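Local coordinates for protein lipoxygenase (Cyanothece sp., PDB 5EK8) that probably adds molecular oxygen to polyunsaturated fatty acids as a 9R-lipoxygenase with a non-heme iron centre, at residues F273-N281 with F346-G354. Residues are numbered along the deposited sequence; the frame is centred on the assembly and turned at random.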
loop_
_atom_site.group_PDB
_atom_site.type_symbol
_atom_site.label_atom_id
_atom_site.label_comp_id
_atom_site.label_asym_id
_atom_site.label_seq_id
_atom_site.Cartn_x
_atom_site.Cartn_y
_atom_site.Cartn_z
ATOM N N PHE A 273 -29.689 8.843 -6.837
ATOM C CA PHE A 273 -28.445 8.241 -6.380
ATOM C C PHE A 273 -28.313 8.431 -4.881
ATOM O O PHE A 273 -29.012 9.254 -4.292
ATOM C CB PHE A 273 -27.234 8.854 -7.091
ATOM C CG PHE A 273 -27.087 8.435 -8.527
ATOM C CD1 PHE A 273 -26.182 7.451 -8.883
ATOM C CD2 PHE A 273 -27.844 9.032 -9.521
ATOM C CE1 PHE A 273 -26.036 7.069 -10.203
ATOM C CE2 PHE A 273 -27.706 8.650 -10.844
ATOM C CZ PHE A 273 -26.800 7.667 -11.185
ATOM N N LYS A 274 -27.416 7.669 -4.267
ATOM C CA LYS A 274 -27.143 7.816 -2.846
ATOM C C LYS A 274 -25.838 7.150 -2.448
ATOM O O LYS A 274 -25.303 6.312 -3.177
ATOM C CB LYS A 274 -28.283 7.241 -2.007
ATOM C CG LYS A 274 -28.357 5.727 -2.022
ATOM C CD LYS A 274 -29.379 5.210 -1.026
ATOM C CE LYS A 274 -28.994 5.548 0.398
ATOM N NZ LYS A 274 -29.878 4.842 1.374
ATOM N N MET A 275 -25.324 7.549 -1.289
ATOM C CA MET A 275 -24.158 6.913 -0.696
ATOM C C MET A 275 -24.380 6.728 0.805
ATOM O O MET A 275 -24.822 7.646 1.502
ATOM C CB MET A 275 -22.892 7.728 -0.964
ATOM C CG MET A 275 -21.598 7.060 -0.495
ATOM S SD MET A 275 -20.913 5.827 -1.627
ATOM C CE MET A 275 -21.824 4.348 -1.178
ATOM N N SER A 276 -24.087 5.526 1.288
ATOM C CA SER A 276 -24.403 5.157 2.656
ATOM C C SER A 276 -23.153 4.855 3.459
ATOM O O SER A 276 -22.290 4.086 3.031
ATOM C CB SER A 276 -25.328 3.936 2.683
ATOM O OG SER A 276 -26.494 4.143 1.906
ATOM N N PHE A 277 -23.071 5.458 4.636
ATOM C CA PHE A 277 -22.077 5.064 5.613
ATOM C C PHE A 277 -22.777 4.702 6.916
ATOM O O PHE A 277 -23.294 5.573 7.619
ATOM C CB PHE A 277 -21.049 6.174 5.822
ATOM C CG PHE A 277 -20.221 6.462 4.601
ATOM C CD1 PHE A 277 -19.393 5.487 4.064
ATOM C CD2 PHE A 277 -20.268 7.709 3.990
ATOM C CE1 PHE A 277 -18.636 5.743 2.941
ATOM C CE2 PHE A 277 -19.511 7.973 2.867
ATOM C CZ PHE A 277 -18.691 6.991 2.342
ATOM N N ILE A 278 -22.802 3.405 7.211
ATOM C CA ILE A 278 -23.444 2.882 8.414
ATOM C C ILE A 278 -22.436 2.118 9.270
ATOM O O ILE A 278 -21.726 1.241 8.780
ATOM C CB ILE A 278 -24.636 1.960 8.074
ATOM C CG1 ILE A 278 -25.838 2.786 7.609
ATOM C CG2 ILE A 278 -25.026 1.129 9.277
ATOM C CD1 ILE A 278 -25.921 2.956 6.115
ATOM N N TRP A 279 -22.389 2.455 10.553
ATOM C CA TRP A 279 -21.346 1.955 11.441
ATOM C C TRP A 279 -21.898 1.041 12.529
ATOM O O TRP A 279 -21.226 0.787 13.531
ATOM C CB TRP A 279 -20.593 3.131 12.075
ATOM C CG TRP A 279 -20.233 4.193 11.083
ATOM C CD1 TRP A 279 -21.005 5.256 10.700
ATOM C CD2 TRP A 279 -19.015 4.292 10.336
ATOM N NE1 TRP A 279 -20.340 6.010 9.759
ATOM C CE2 TRP A 279 -19.117 5.438 9.520
ATOM C CE3 TRP A 279 -17.849 3.522 10.278
ATOM C CZ2 TRP A 279 -18.097 5.834 8.658
ATOM C CZ3 TRP A 279 -16.837 3.916 9.416
ATOM C CH2 TRP A 279 -16.967 5.063 8.622
ATOM N N ASP A 280 -23.114 0.539 12.327
ATOM C CA ASP A 280 -23.765 -0.322 13.317
ATOM C C ASP A 280 -22.919 -1.545 13.677
ATOM O O ASP A 280 -23.055 -2.113 14.764
ATOM C CB ASP A 280 -25.135 -0.776 12.814
ATOM C CG ASP A 280 -26.098 0.375 12.628
ATOM O OD1 ASP A 280 -27.041 0.243 11.819
ATOM O OD2 ASP A 280 -25.907 1.419 13.285
ATOM N N ASN A 281 -22.030 -1.923 12.761
ATOM C CA ASN A 281 -21.172 -3.093 12.919
ATOM C C ASN A 281 -19.946 -2.887 13.814
ATOM O O ASN A 281 -19.257 -3.847 14.160
ATOM C CB ASN A 281 -20.694 -3.554 11.545
ATOM C CG ASN A 281 -21.011 -4.999 11.273
ATOM O OD1 ASN A 281 -21.995 -5.542 11.777
ATOM N ND2 ASN A 281 -20.174 -5.638 10.468
ATOM N N PHE A 346 -21.021 14.288 6.833
ATOM C CA PHE A 346 -20.822 13.364 5.727
ATOM C C PHE A 346 -19.364 13.334 5.307
ATOM O O PHE A 346 -18.794 12.258 5.126
ATOM C CB PHE A 346 -21.684 13.736 4.524
ATOM C CG PHE A 346 -21.552 12.775 3.376
ATOM C CD1 PHE A 346 -22.348 11.643 3.313
ATOM C CD2 PHE A 346 -20.625 12.990 2.371
ATOM C CE1 PHE A 346 -22.226 10.748 2.264
ATOM C CE2 PHE A 346 -20.500 12.100 1.321
ATOM C CZ PHE A 346 -21.303 10.980 1.266
ATOM N N ARG A 347 -18.767 14.516 5.147
ATOM C CA ARG A 347 -17.366 14.612 4.736
ATOM C C ARG A 347 -16.437 13.831 5.660
ATOM O O ARG A 347 -15.503 13.171 5.205
ATOM C CB ARG A 347 -16.916 16.070 4.682
ATOM C CG ARG A 347 -17.176 16.751 3.363
ATOM C CD ARG A 347 -16.339 18.009 3.249
ATOM N NE ARG A 347 -16.681 19.013 4.256
ATOM C CZ ARG A 347 -17.663 19.898 4.120
ATOM N NH1 ARG A 347 -18.406 19.903 3.020
ATOM N NH2 ARG A 347 -17.906 20.774 5.085
ATOM N N THR A 348 -16.698 13.912 6.959
ATOM C CA THR A 348 -15.846 13.249 7.938
ATOM C C THR A 348 -16.034 11.735 7.897
ATOM O O THR A 348 -15.060 10.972 7.984
ATOM C CB THR A 348 -16.124 13.752 9.360
ATOM O OG1 THR A 348 -17.514 13.573 9.662
ATOM C CG2 THR A 348 -15.766 15.225 9.481
ATOM N N ALA A 349 -17.282 11.296 7.767
ATOM C CA ALA A 349 -17.530 9.862 7.624
ATOM C C ALA A 349 -16.828 9.342 6.369
ATOM O O ALA A 349 -16.247 8.251 6.367
ATOM C CB ALA A 349 -19.021 9.567 7.574
ATOM N N ALA A 350 -16.855 10.152 5.315
ATOM C CA ALA A 350 -16.250 9.783 4.043
ATOM C C ALA A 350 -14.732 9.786 4.132
ATOM O O ALA A 350 -14.064 9.044 3.414
ATOM C CB ALA A 350 -16.718 10.718 2.943
ATOM N N LEU A 351 -14.186 10.615 5.014
ATOM C CA LEU A 351 -12.738 10.713 5.142
ATOM C C LEU A 351 -12.205 9.541 5.953
ATOM O O LEU A 351 -11.203 8.926 5.585
ATOM C CB LEU A 351 -12.317 12.035 5.790
ATOM C CG LEU A 351 -10.805 12.289 5.770
ATOM C CD1 LEU A 351 -10.382 12.797 4.415
ATOM C CD2 LEU A 351 -10.380 13.263 6.857
ATOM N N PHE A 352 -12.871 9.231 7.062
ATOM C CA PHE A 352 -12.461 8.080 7.857
ATOM C C PHE A 352 -12.636 6.783 7.064
ATOM O O PHE A 352 -11.735 5.935 7.046
ATOM C CB PHE A 352 -13.235 7.999 9.170
ATOM C CG PHE A 352 -12.935 6.758 9.963
ATOM C CD1 PHE A 352 -11.671 6.556 10.500
ATOM C CD2 PHE A 352 -13.905 5.787 10.156
ATOM C CE1 PHE A 352 -11.383 5.414 11.223
ATOM C CE2 PHE A 352 -13.624 4.642 10.879
ATOM C CZ PHE A 352 -12.359 4.456 11.415
ATOM N N ASP A 353 -13.782 6.634 6.403
ATOM C CA ASP A 353 -14.009 5.467 5.557
ATOM C C ASP A 353 -12.958 5.395 4.460
ATOM O O ASP A 353 -12.439 4.322 4.144
ATOM C CB ASP A 353 -15.403 5.505 4.933
ATOM C CG ASP A 353 -15.635 4.365 3.964
ATOM O OD1 ASP A 353 -15.547 4.582 2.741
ATOM O OD2 ASP A 353 -15.893 3.241 4.427
ATOM N N GLY A 354 -12.651 6.554 3.886
ATOM C CA GLY A 354 -11.670 6.654 2.825
ATOM C C GLY A 354 -10.293 6.211 3.266
ATOM O O GLY A 354 -9.589 5.538 2.522
#
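Phe277 and Trp279, two residues apart at the end of strand 273-277 and just beyond it, both direct their rings at helix 346-354, whose axis makes 68° with the strand's. The joint is mainly aromatic and aliphatic. The Phe277 ring meets the Phe346 ring obliquely, planes 49° apart, with Phe346 CZ at its edge, 3.8 Å from Phe277 CE2. Having CG anti to the backbone N (chi1 -178°) turns the Phe346 ring toward Phe277. One face of Phe277 lies over the backbone at Ala349, and Phe277 CE2 is 3.9 Å from Ala350 CB. Farther along the helix, the Trp279 and Phe352 rings meet obliquely, Trp279 CH2 3.5 Å from Phe352 CD2. Trp279 CZ2 packs 4.0 Å from Ala349 CB, and the Ala349 methyl lies against both strand-side rings.

Polar groups also take part: Ala349 O lies in the plane of the Trp279 indole at its edge, 3.8 Å from Trp279 CZ2. The Asp353 side chain crosses that of Phe277 at about a right angle, bringing Asp353 OD1 to 3.3 Å from Phe277 CE1; the same OD1 accepts a hydrogen bond from Asn259. Replacing Phe277 with an alanine removes the ring and is likely to open a gap between Phe346 and Asp353, leaving the Phe346 ring freer to turn.

The contact seats an antiparallel sheet on the long helix 337-377, which farther on carries the iron ligands His359 and His364. Neighbouring strand 291-300 touches Phe346 and Ala349, and helix 421-432 covers Trp279, Phe352 and Asp353 through Met427.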